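Local coordinates for cell envelope-related transcriptional attenuator domain-containing protein (Eubacterium siraeum, PDB 4OBM), which is of unknown function but belongs to the LytR-CpsA-Psr family, whose members probably attach glycopolymers to the bacterial cell wall, at residues M28-D33 against Q147-L152; L105-D110 against I193-N198; P155-G158 against L163-C166; I232-K237 against I243-S248. All blocks are in the same frame, centred on the assembly; numbering follows the deposited sequence.

Contact 1: residues M28-D33 against Q147-L152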
loop_
_atom_site.group_PDB
_atom_site.type_symbol
_atom_site.label_atom_id
_atom_site.label_comp_id
_atom_site.label_asym_id
_atom_site.label_seq_id
_atom_site.Cartn_x
_atom_site.Cartn_y
_atom_site.Cartn_z
HETATM N N MSE A 28 2.454 -3.800 -2.918
HETATM C CA MSE A 28 3.214 -4.074 -1.711
HETATM C C MSE A 28 2.633 -5.267 -1.034
HETATM O O MSE A 28 1.407 -5.407 -0.967
HETATM C CB MSE A 28 3.245 -2.859 -0.807
HETATM C CG MSE A 28 4.082 -1.736 -1.416
HETATM SE SE MSE A 28 4.113 -0.149 -0.384
HETATM C CE MSE A 28 2.228 0.031 0.238
ATOM N N THR A 29 3.519 -6.191 -0.618
ATOM C CA THR A 29 3.110 -7.449 0.000
ATOM C C THR A 29 3.958 -7.702 1.248
ATOM O O THR A 29 5.058 -7.169 1.368
ATOM C CB THR A 29 3.191 -8.632 -1.011
ATOM O OG1 THR A 29 4.541 -9.070 -1.162
ATOM C CG2 THR A 29 2.585 -8.308 -2.378
ATOM N N LEU A 30 3.447 -8.514 2.162
ATOM C CA LEU A 30 4.152 -8.815 3.388
ATOM C C LEU A 30 4.101 -10.301 3.679
ATOM O O LEU A 30 3.034 -10.910 3.641
ATOM C CB LEU A 30 3.553 -8.005 4.563
ATOM C CG LEU A 30 4.029 -8.366 5.980
ATOM C CD1 LEU A 30 5.520 -8.022 6.187
ATOM C CD2 LEU A 30 3.158 -7.734 7.021
ATOM N N SER A 31 5.287 -10.849 3.983
ATOM C CA SER A 31 5.510 -12.242 4.347
ATOM C C SER A 31 6.116 -12.278 5.737
ATOM O O SER A 31 6.659 -11.278 6.167
ATOM C CB SER A 31 6.435 -12.904 3.329
ATOM O OG SER A 31 6.716 -14.251 3.667
ATOM N N ALA A 32 6.047 -13.426 6.437
ATOM C CA ALA A 32 6.641 -13.517 7.768
ATOM C C ALA A 32 8.175 -13.455 7.643
ATOM O O ALA A 32 8.846 -12.825 8.461
ATOM C CB ALA A 32 6.199 -14.809 8.448
ATOM N N ASP A 33 8.706 -14.057 6.564
ATOM C CA ASP A 33 10.127 -14.174 6.242
ATOM C C ASP A 33 10.306 -14.501 4.744
ATOM O O ASP A 33 9.307 -14.657 4.043
ATOM C CB ASP A 33 10.770 -15.265 7.133
ATOM C CG ASP A 33 10.073 -16.615 7.097
ATOM O OD1 ASP A 33 9.720 -17.078 5.985
ATOM O OD2 ASP A 33 9.920 -17.229 8.171
ATOM N N GLN A 147 5.591 -2.498 17.815
ATOM C CA GLN A 147 4.196 -2.349 18.270
ATOM C C GLN A 147 3.307 -2.162 17.075
ATOM O O GLN A 147 2.216 -2.732 17.023
ATOM C CB GLN A 147 4.048 -1.148 19.218
ATOM C CG GLN A 147 4.887 -1.238 20.482
ATOM C CD GLN A 147 4.725 -0.029 21.372
ATOM O OE1 GLN A 147 4.631 1.124 20.917
ATOM N NE2 GLN A 147 4.778 -0.269 22.673
HETATM N N MSE A 148 3.812 -1.340 16.114
HETATM C CA MSE A 148 3.151 -1.013 14.868
HETATM C C MSE A 148 2.949 -2.281 14.031
HETATM O O MSE A 148 1.842 -2.506 13.537
HETATM C CB MSE A 148 4.019 0.013 14.138
HETATM C CG MSE A 148 3.521 0.390 12.801
HETATM SE SE MSE A 148 2.175 1.715 12.942
HETATM C CE MSE A 148 2.376 2.301 11.187
ATOM N N TYR A 149 4.014 -3.114 13.894
ATOM C CA TYR A 149 4.007 -4.379 13.146
ATOM C C TYR A 149 2.985 -5.376 13.767
ATOM O O TYR A 149 2.144 -5.893 13.034
ATOM C CB TYR A 149 5.426 -5.010 13.072
ATOM C CG TYR A 149 5.461 -6.214 12.157
ATOM C CD1 TYR A 149 5.669 -6.065 10.789
ATOM C CD2 TYR A 149 5.160 -7.489 12.635
ATOM C CE1 TYR A 149 5.589 -7.155 9.922
ATOM C CE2 TYR A 149 5.057 -8.578 11.777
ATOM C CZ TYR A 149 5.268 -8.405 10.419
ATOM O OH TYR A 149 5.223 -9.482 9.572
ATOM N N ALA A 150 3.054 -5.620 15.099
ATOM C CA ALA A 150 2.154 -6.533 15.832
ATOM C C ALA A 150 0.669 -6.139 15.688
ATOM O O ALA A 150 -0.178 -7.006 15.460
ATOM C CB ALA A 150 2.540 -6.589 17.300
ATOM N N TYR A 151 0.365 -4.838 15.779
ATOM C CA TYR A 151 -1.000 -4.311 15.600
ATOM C C TYR A 151 -1.517 -4.594 14.180
ATOM O O TYR A 151 -2.635 -5.051 14.006
ATOM C CB TYR A 151 -1.035 -2.778 15.892
ATOM C CG TYR A 151 -2.411 -2.120 15.909
ATOM C CD1 TYR A 151 -3.540 -2.819 16.335
ATOM C CD2 TYR A 151 -2.566 -0.776 15.571
ATOM C CE1 TYR A 151 -4.795 -2.212 16.382
ATOM C CE2 TYR A 151 -3.818 -0.156 15.623
ATOM C CZ TYR A 151 -4.931 -0.881 16.022
ATOM O OH TYR A 151 -6.170 -0.292 16.067
ATOM N N LEU A 152 -0.685 -4.332 13.184
ATOM C CA LEU A 152 -0.980 -4.441 11.768
ATOM C C LEU A 152 -1.209 -5.888 11.287
ATOM O O LEU A 152 -1.950 -6.096 10.313
ATOM C CB LEU A 152 0.199 -3.817 11.010
ATOM C CG LEU A 152 -0.056 -3.288 9.598
ATOM C CD1 LEU A 152 -1.018 -2.105 9.603
ATOM C CD2 LEU A 152 1.269 -2.906 8.917
#
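The side chain of L30 meets the phenol end of Y149 nearly head-on, the two reaching toward each other from opposite directions. Both methyls of the leucine take part. CD1 lies in the plane of the ring, at its edge, 3.7 Å from Y149 OH, while CD2 approaches obliquely and comes within 3.8 Å of Y149 CE1. Each methyl touches both CE1 and OH, one in the ring plane and one tilted out of it. The ring gets there because CG of Y149 stands anti to the backbone N (chi1 -173°), which carries the phenol across from a helix whose CA atoms stay well back: L30 and Y149, the nearest pair, are 10.7 Å apart at CA. Contact with the hydroxyl is through carbon, since the nearest polar atom of the strand segment, S31 O, is 4.1 Å from Y149 OH. An alanine in place of L30 would remove both methyls and would probably leave a gap beside the phenol, with the ring less firmly fixed at its outer end. All of this is buried. L30 belongs to strand 24-30, whose neighbours 40-47 and 94-100 flank it in the large mixed sheet, and its side chain also packs on L105. Y149 leans on K102 and T106, so helix 102-112 touches both partners, and helix 164-181 packs against M148 and L152 of helix 145-152.

Contact 2: residues L105-D110 against I193-N198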
loop_
_atom_site.group_PDB
_atom_site.type_symbol
_atom_site.label_atom_id
_atom_site.label_comp_id
_atom_site.label_asym_id
_atom_site.label_seq_id
_atom_site.Cartn_x
_atom_site.Cartn_y
_atom_site.Cartn_z
ATOM N N LEU A 105 9.934 -4.834 6.983
ATOM C CA LEU A 105 8.849 -3.880 7.260
ATOM C C LEU A 105 9.050 -3.169 8.633
ATOM O O LEU A 105 8.803 -1.971 8.735
ATOM C CB LEU A 105 7.460 -4.566 7.214
ATOM C CG LEU A 105 6.228 -3.613 7.200
ATOM C CD1 LEU A 105 6.430 -2.384 6.247
ATOM C CD2 LEU A 105 4.953 -4.354 6.848
ATOM N N THR A 106 9.493 -3.910 9.673
ATOM C CA THR A 106 9.722 -3.355 11.011
ATOM C C THR A 106 10.887 -2.362 10.943
ATOM O O THR A 106 10.818 -1.282 11.543
ATOM C CB THR A 106 9.972 -4.487 12.020
ATOM O OG1 THR A 106 8.898 -5.434 11.931
ATOM C CG2 THR A 106 10.122 -3.984 13.452
ATOM N N GLU A 107 11.933 -2.720 10.170
ATOM C CA GLU A 107 13.088 -1.879 9.952
ATOM C C GLU A 107 12.687 -0.606 9.205
ATOM O O GLU A 107 13.135 0.471 9.607
ATOM C CB GLU A 107 14.197 -2.619 9.224
ATOM C CG GLU A 107 15.542 -2.183 9.775
ATOM C CD GLU A 107 16.772 -2.484 8.949
ATOM O OE1 GLU A 107 16.882 -3.615 8.419
ATOM O OE2 GLU A 107 17.653 -1.596 8.876
ATOM N N LEU A 108 11.793 -0.699 8.196
ATOM C CA LEU A 108 11.293 0.490 7.486
ATOM C C LEU A 108 10.630 1.441 8.482
ATOM O O LEU A 108 11.027 2.592 8.536
ATOM C CB LEU A 108 10.328 0.137 6.336
ATOM C CG LEU A 108 9.600 1.311 5.624
ATOM C CD1 LEU A 108 10.507 2.034 4.656
ATOM C CD2 LEU A 108 8.433 0.815 4.849
ATOM N N PHE A 109 9.677 0.950 9.304
ATOM C CA PHE A 109 8.964 1.744 10.314
ATOM C C PHE A 109 9.920 2.375 11.339
ATOM O O PHE A 109 9.695 3.499 11.769
ATOM C CB PHE A 109 7.947 0.867 11.086
ATOM C CG PHE A 109 6.756 0.258 10.375
ATOM C CD1 PHE A 109 6.044 0.983 9.426
ATOM C CD2 PHE A 109 6.274 -0.993 10.745
ATOM C CE1 PHE A 109 4.927 0.433 8.799
ATOM C CE2 PHE A 109 5.138 -1.532 10.139
ATOM C CZ PHE A 109 4.473 -0.818 9.169
ATOM N N ASP A 110 10.937 1.612 11.779
ATOM C CA ASP A 110 11.930 2.019 12.783
ATOM C C ASP A 110 12.818 3.159 12.257
ATOM O O ASP A 110 13.234 4.040 12.999
ATOM C CB ASP A 110 12.802 0.804 13.159
ATOM C CG ASP A 110 13.734 1.075 14.317
ATOM O OD1 ASP A 110 13.261 1.067 15.471
ATOM O OD2 ASP A 110 14.925 1.331 14.068
ATOM N N ILE A 193 14.615 4.852 0.164
ATOM C CA ILE A 193 14.779 4.118 -1.080
ATOM C C ILE A 193 16.088 3.318 -1.115
ATOM O O ILE A 193 16.104 2.236 -1.712
ATOM C CB ILE A 193 14.620 5.020 -2.332
ATOM C CG1 ILE A 193 14.165 4.179 -3.544
ATOM C CG2 ILE A 193 15.864 5.845 -2.638
ATOM C CD1 ILE A 193 12.740 3.573 -3.396
ATOM N N ASN A 194 17.171 3.832 -0.490
ATOM C CA ASN A 194 18.424 3.085 -0.431
ATOM C C ASN A 194 18.173 1.761 0.321
ATOM O O ASN A 194 18.665 0.718 -0.117
ATOM C CB ASN A 194 19.544 3.909 0.207
ATOM C CG ASN A 194 20.870 3.190 0.321
ATOM O OD1 ASN A 194 21.265 2.766 1.409
ATOM N ND2 ASN A 194 21.588 3.035 -0.795
ATOM N N PHE A 195 17.346 1.794 1.399
ATOM C CA PHE A 195 16.965 0.602 2.174
ATOM C C PHE A 195 16.052 -0.349 1.337
ATOM O O PHE A 195 16.256 -1.563 1.363
ATOM C CB PHE A 195 16.253 0.985 3.503
ATOM C CG PHE A 195 15.719 -0.228 4.232
ATOM C CD1 PHE A 195 16.577 -1.079 4.920
ATOM C CD2 PHE A 195 14.366 -0.545 4.195
ATOM C CE1 PHE A 195 16.090 -2.233 5.546
ATOM C CE2 PHE A 195 13.885 -1.705 4.813
ATOM C CZ PHE A 195 14.745 -2.515 5.518
ATOM N N ILE A 196 15.028 0.207 0.644
ATOM C CA ILE A 196 14.107 -0.586 -0.179
ATOM C C ILE A 196 14.884 -1.386 -1.254
ATOM O O ILE A 196 14.732 -2.602 -1.335
ATOM C CB ILE A 196 13.010 0.323 -0.821
ATOM C CG1 ILE A 196 12.052 0.964 0.231
ATOM C CG2 ILE A 196 12.268 -0.358 -1.999
ATOM C CD1 ILE A 196 11.272 -0.005 1.220
ATOM N N ILE A 197 15.722 -0.698 -2.045
ATOM C CA ILE A 197 16.474 -1.273 -3.161
ATOM C C ILE A 197 17.479 -2.328 -2.676
ATOM O O ILE A 197 17.632 -3.360 -3.343
ATOM C CB ILE A 197 17.151 -0.129 -3.986
ATOM C CG1 ILE A 197 16.075 0.658 -4.781
ATOM C CG2 ILE A 197 18.272 -0.632 -4.941
ATOM C CD1 ILE A 197 16.548 1.949 -5.388
ATOM N N ASN A 198 18.125 -2.098 -1.510
ATOM C CA ASN A 198 19.181 -2.983 -1.053
ATOM C C ASN A 198 18.756 -4.099 -0.113
ATOM O O ASN A 198 19.495 -5.072 -0.022
ATOM C CB ASN A 198 20.331 -2.178 -0.409
ATOM C CG ASN A 198 21.079 -1.284 -1.383
ATOM O OD1 ASN A 198 21.901 -1.732 -2.181
ATOM N ND2 ASN A 198 20.806 0.007 -1.356
#
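Segments 105-110 and 193-198 run almost exactly antiparallel, at 171°, with their axes 11.0 Å apart, and L108 and F195 face each other most closely at CA. That spacing is wide, and F195 does most of the bridging. With CG anti to the backbone N (chi1 174°), its ring reaches over to the middle of helix 102-112, where E107 and the backbone of L108 receive it. E107 CB sits 3.7 Å from F195 CZ. Further out the glutamate chain passes the ring, its carboxylate plane turned 64° from the ring plane, and OE1 comes within 3.3 Å of F195 CE1. This approach is oblique and brings a partly negative oxygen near a ring C-H. On the other flank F195 CE2 lies 4.1 Å from L108 N. The two helices lie side by side against the large mixed sheet, where F100 of strand 94-100 touches both L108 and I196. Toward that strand the contact becomes purely aliphatic: the end methyls L108 CD1 and I196 CD1 meet at 4.1 Å. An alanine at F195 would take away the ring that spans the helices and would probably open a gap between them, leaving the E107 side chain freer to turn. F195 also packs on T104 and M111, a turn to either side along helix 102-112.

Contact 3: residues P155-G158 against L163-C166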
loop_
_atom_site.group_PDB
_atom_site.type_symbol
_atom_site.label_atom_id
_atom_site.label_comp_id
_atom_site.label_asym_id
_atom_site.label_seq_id
_atom_site.Cartn_x
_atom_site.Cartn_y
_atom_site.Cartn_z
ATOM N N PRO A 155 -3.867 -11.801 13.787
ATOM C CA PRO A 155 -4.683 -12.773 13.033
ATOM C C PRO A 155 -6.192 -12.616 13.284
ATOM O O PRO A 155 -6.999 -13.085 12.476
ATOM C CB PRO A 155 -4.168 -14.128 13.540
ATOM C CG PRO A 155 -2.840 -13.833 14.215
ATOM C CD PRO A 155 -3.023 -12.473 14.796
ATOM N N ASP A 156 -6.564 -11.945 14.401
ATOM C CA ASP A 156 -7.939 -11.695 14.823
ATOM C C ASP A 156 -8.048 -10.427 15.668
ATOM O O ASP A 156 -7.404 -10.313 16.721
ATOM C CB ASP A 156 -8.496 -12.902 15.607
ATOM C CG ASP A 156 -9.968 -12.798 15.954
ATOM O OD1 ASP A 156 -10.786 -12.599 15.027
ATOM O OD2 ASP A 156 -10.305 -12.938 17.150
ATOM N N TYR A 157 -8.913 -9.502 15.214
ATOM C CA TYR A 157 -9.202 -8.229 15.864
ATOM C C TYR A 157 -10.494 -8.283 16.733
ATOM O O TYR A 157 -10.921 -7.251 17.270
ATOM C CB TYR A 157 -9.325 -7.122 14.794
ATOM C CG TYR A 157 -8.022 -6.822 14.082
ATOM C CD1 TYR A 157 -7.055 -6.009 14.667
ATOM C CD2 TYR A 157 -7.754 -7.349 12.825
ATOM C CE1 TYR A 157 -5.842 -5.757 14.033
ATOM C CE2 TYR A 157 -6.549 -7.086 12.170
ATOM C CZ TYR A 157 -5.592 -6.294 12.784
ATOM O OH TYR A 157 -4.399 -6.033 12.152
ATOM N N GLY A 158 -11.097 -9.469 16.848
ATOM C CA GLY A 158 -12.343 -9.681 17.583
ATOM C C GLY A 158 -13.541 -9.045 16.899
ATOM O O GLY A 158 -14.487 -8.618 17.568
ATOM N N LEU A 163 -13.381 -7.798 6.113
ATOM C CA LEU A 163 -12.566 -6.726 5.539
ATOM C C LEU A 163 -11.852 -5.882 6.596
ATOM O O LEU A 163 -11.003 -5.076 6.233
ATOM C CB LEU A 163 -13.425 -5.812 4.651
ATOM C CG LEU A 163 -13.902 -6.408 3.337
ATOM C CD1 LEU A 163 -14.856 -5.446 2.639
ATOM C CD2 LEU A 163 -12.706 -6.760 2.423
ATOM N N TYR A 164 -12.175 -6.060 7.889
ATOM C CA TYR A 164 -11.556 -5.296 8.981
ATOM C C TYR A 164 -10.004 -5.328 8.965
ATOM O O TYR A 164 -9.430 -4.246 9.131
ATOM C CB TYR A 164 -12.076 -5.724 10.365
ATOM C CG TYR A 164 -11.679 -4.729 11.431
ATOM C CD1 TYR A 164 -12.386 -3.540 11.599
ATOM C CD2 TYR A 164 -10.538 -4.927 12.207
ATOM C CE1 TYR A 164 -11.973 -2.575 12.514
ATOM C CE2 TYR A 164 -10.126 -3.976 13.138
ATOM C CZ TYR A 164 -10.846 -2.799 13.285
ATOM O OH TYR A 164 -10.462 -1.855 14.199
ATOM N N PRO A 165 -9.284 -6.470 8.749
ATOM C CA PRO A 165 -7.802 -6.399 8.721
ATOM C C PRO A 165 -7.284 -5.490 7.586
ATOM O O PRO A 165 -6.257 -4.833 7.749
ATOM C CB PRO A 165 -7.375 -7.854 8.523
ATOM C CG PRO A 165 -8.558 -8.666 8.949
ATOM C CD PRO A 165 -9.745 -7.862 8.545
ATOM N N CYS A 166 -8.038 -5.416 6.468
ATOM C CA CYS A 166 -7.764 -4.571 5.302
ATOM C C CYS A 166 -7.990 -3.107 5.651
ATOM O O CYS A 166 -7.184 -2.258 5.279
ATOM C CB CYS A 166 -8.637 -4.991 4.121
ATOM S SG CYS A 166 -8.221 -6.610 3.436
#
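The loop between helix 145-152 and helix 164-181 folds back here onto the first turn of the second helix, and Y157 is the residue that makes the return contact. Its ring and that of Y164 form an offset edge-to-face pair: the edge of Y164 points to the face of Y157, with centroids 5.4 Å apart and planes at 65°. The CD2-CE2 edge of Y164 does the touching, and it also runs beside the base of the partner, Y157 CB lying 3.6 Å from Y164 CD2. Further along the Y157 ring, its CE2 rests 3.8 Å from P165 CB and close to P165 CA, so the tyrosine spans two consecutive residues at the start of the helix region. With CG anti to its carbonyl carbon (chi1 -67°), Y157 turns its ring in toward the helix. The phenol end passes beyond these contacts, and its OH is hydrogen-bonded to Y151 O near the end of helix 145-152. L168 and N169, one turn on, also touch the Y157 ring. Proline, whose ring nitrogen has no N-H to give, is common in the first turn of a helix, and here an aromatic residue of the preceding loop packs on that turn, at the protein surface.

Contact 4: residues I232-K237 against I243-S248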
loop_
_atom_site.group_PDB
_atom_site.type_symbol
_atom_site.label_atom_id
_atom_site.label_comp_id
_atom_site.label_asym_id
_atom_site.label_seq_id
_atom_site.Cartn_x
_atom_site.Cartn_y
_atom_site.Cartn_z
ATOM N N ILE A 232 -11.600 0.131 -0.341
ATOM C CA ILE A 232 -11.570 -1.260 0.113
ATOM C C ILE A 232 -12.378 -2.140 -0.866
ATOM O O ILE A 232 -13.606 -2.124 -0.851
ATOM C CB ILE A 232 -12.010 -1.451 1.592
ATOM C CG1 ILE A 232 -11.363 -0.402 2.548
ATOM C CG2 ILE A 232 -11.811 -2.913 2.076
ATOM C CD1 ILE A 232 -9.978 -0.754 3.170
ATOM N N PRO A 233 -11.677 -2.939 -1.700
ATOM C CA PRO A 233 -12.377 -3.871 -2.604
ATOM C C PRO A 233 -13.257 -4.862 -1.820
ATOM O O PRO A 233 -12.792 -5.521 -0.879
ATOM C CB PRO A 233 -11.229 -4.566 -3.358
ATOM C CG PRO A 233 -10.036 -3.699 -3.145
ATOM C CD PRO A 233 -10.210 -3.074 -1.815
ATOM N N TYR A 234 -14.552 -4.907 -2.153
ATOM C CA TYR A 234 -15.488 -5.746 -1.401
ATOM C C TYR A 234 -15.972 -6.946 -2.203
ATOM O O TYR A 234 -15.919 -6.945 -3.435
ATOM C CB TYR A 234 -16.687 -4.916 -0.894
ATOM C CG TYR A 234 -17.561 -4.348 -1.993
ATOM C CD1 TYR A 234 -18.600 -5.094 -2.541
ATOM C CD2 TYR A 234 -17.362 -3.055 -2.473
ATOM C CE1 TYR A 234 -19.397 -4.582 -3.566
ATOM C CE2 TYR A 234 -18.175 -2.522 -3.475
ATOM C CZ TYR A 234 -19.187 -3.292 -4.023
ATOM O OH TYR A 234 -19.977 -2.775 -5.016
ATOM N N GLY A 235 -16.492 -7.937 -1.497
ATOM C CA GLY A 235 -16.995 -9.142 -2.140
ATOM C C GLY A 235 -17.803 -10.051 -1.249
ATOM O O GLY A 235 -18.496 -9.590 -0.337
ATOM N N ASP A 236 -17.751 -11.353 -1.532
ATOM C CA ASP A 236 -18.538 -12.312 -0.771
ATOM C C ASP A 236 -17.750 -13.580 -0.486
ATOM O O ASP A 236 -16.899 -13.987 -1.277
ATOM C CB ASP A 236 -19.837 -12.656 -1.528
ATOM C CG ASP A 236 -20.715 -11.453 -1.845
ATOM O OD1 ASP A 236 -21.464 -11.010 -0.946
ATOM O OD2 ASP A 236 -20.635 -10.940 -2.985
ATOM N N LYS A 237 -18.061 -14.208 0.651
ATOM C CA LYS A 237 -17.488 -15.476 1.092
ATOM C C LYS A 237 -18.004 -16.586 0.203
ATOM O O LYS A 237 -19.193 -16.614 -0.120
ATOM C CB LYS A 237 -17.868 -15.743 2.556
ATOM C CG LYS A 237 -16.929 -16.699 3.275
ATOM C CD LYS A 237 -17.412 -17.022 4.691
ATOM C CE LYS A 237 -16.943 -16.015 5.715
ATOM N NZ LYS A 237 -17.452 -16.331 7.069
ATOM N N ILE A 243 -14.615 -13.986 -2.997
ATOM C CA ILE A 243 -14.803 -13.591 -4.389
ATOM C C ILE A 243 -15.116 -12.098 -4.460
ATOM O O ILE A 243 -16.144 -11.662 -3.931
ATOM C CB ILE A 243 -15.881 -14.473 -5.056
ATOM C CG1 ILE A 243 -15.456 -15.968 -5.006
ATOM C CG2 ILE A 243 -16.189 -14.000 -6.508
ATOM C CD1 ILE A 243 -16.474 -16.918 -5.500
ATOM N N ILE A 244 -14.210 -11.319 -5.104
ATOM C CA ILE A 244 -14.364 -9.868 -5.264
ATOM C C ILE A 244 -15.558 -9.589 -6.166
ATOM O O ILE A 244 -15.665 -10.186 -7.225
ATOM C CB ILE A 244 -13.059 -9.186 -5.782
ATOM C CG1 ILE A 244 -11.886 -9.328 -4.755
ATOM C CG2 ILE A 244 -13.288 -7.710 -6.188
ATOM C CD1 ILE A 244 -12.126 -8.746 -3.284
ATOM N N ASP A 245 -16.478 -8.730 -5.706
ATOM C CA ASP A 245 -17.688 -8.355 -6.451
ATOM C C ASP A 245 -17.276 -7.512 -7.647
ATOM O O ASP A 245 -16.462 -6.606 -7.505
ATOM C CB ASP A 245 -18.671 -7.594 -5.533
ATOM C CG ASP A 245 -20.027 -7.242 -6.132
ATOM O OD1 ASP A 245 -20.063 -6.762 -7.285
ATOM O OD2 ASP A 245 -21.043 -7.359 -5.408
ATOM N N ASP A 246 -17.821 -7.822 -8.817
ATOM C CA ASP A 246 -17.548 -7.115 -10.072
ATOM C C ASP A 246 -17.849 -5.605 -9.991
ATOM O O ASP A 246 -17.190 -4.824 -10.684
ATOM C CB ASP A 246 -18.360 -7.742 -11.216
ATOM C CG ASP A 246 -17.590 -7.894 -12.510
ATOM O OD1 ASP A 246 -16.398 -8.267 -12.451
ATOM O OD2 ASP A 246 -18.186 -7.665 -13.586
ATOM N N ASN A 247 -18.818 -5.199 -9.131
ATOM C CA ASN A 247 -19.233 -3.803 -8.947
ATOM C C ASN A 247 -18.227 -3.015 -8.109
ATOM O O ASN A 247 -18.253 -1.784 -8.119
ATOM C CB ASN A 247 -20.624 -3.717 -8.315
ATOM C CG ASN A 247 -21.711 -4.395 -9.108
ATOM O OD1 ASN A 247 -21.758 -4.346 -10.345
ATOM N ND2 ASN A 247 -22.618 -5.032 -8.399
ATOM N N SER A 248 -17.350 -3.720 -7.387
ATOM C CA SER A 248 -16.287 -3.119 -6.594
ATOM C C SER A 248 -15.219 -2.515 -7.530
ATOM O O SER A 248 -14.748 -1.406 -7.270
ATOM C CB SER A 248 -15.673 -4.152 -5.657
ATOM O OG SER A 248 -14.857 -3.532 -4.680
HETATM O O HOH W 1 -20.701 -8.243 -2.899
HETATM O O HOH W 2 -18.538 -11.432 -5.233
#
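At the firm end of this contact, S248 and Y234 hold each other twice. S248 OG accepts from Y234 N at 2.9 Å, and S248 CB sits over a face of the tyrosine ring, 3.8 Å from its centroid, a CH-pi contact. S248 OG is also hydrogen-bonded to Y231 OH. The ring lies there because Y234 CG is placed between the backbone N and the carbonyl carbon (chi1 65°), folding it back over the start of helix 246-256, where D245 CB packs 3.7 Å from Y234 CE1. D245 is the N-cap, its OD1 taking N247 N at 2.7 Å, and its own N-H bonds Y234 O on a lone pair. Next comes the hairpin proper. G235 pairs with I244 so closely that a CB would collide with I243 O, and D236 and I243 form the hydrogen-bonded pair. The D236 side is wetter. There D236 OD2 and D245 OD2 stand 4.3 Å apart, and one water donates to both while a second joins D236 OD2 to I243 O. Two carboxylates so near would probably raise the proton affinity of one of them, and the bridging water, offering a hydrogen to each, is likely to ease their repulsion.

In the fold
From the N terminus, strand 24-30 of the large mixed sheet is the first to be used: contact 1 closes a long loop from it to helix 145-152. Before that loop is complete, helix 102-112 opens contact 2, which closes only at helix 186-199, so the two cross; they also touch directly, M148 packing on F109. Contact 3 is a short closure nested inside contact 2, joined to contact 1 through the Y157 hydroxyl and Y151 O. Contact 4 follows last, tying the hairpin of strands 235-238 and 241-244 to helix 246-256. L163 packs against its 232-234 stretch, while contact 2 lies across the chain's centre, about 32 Å away between centres.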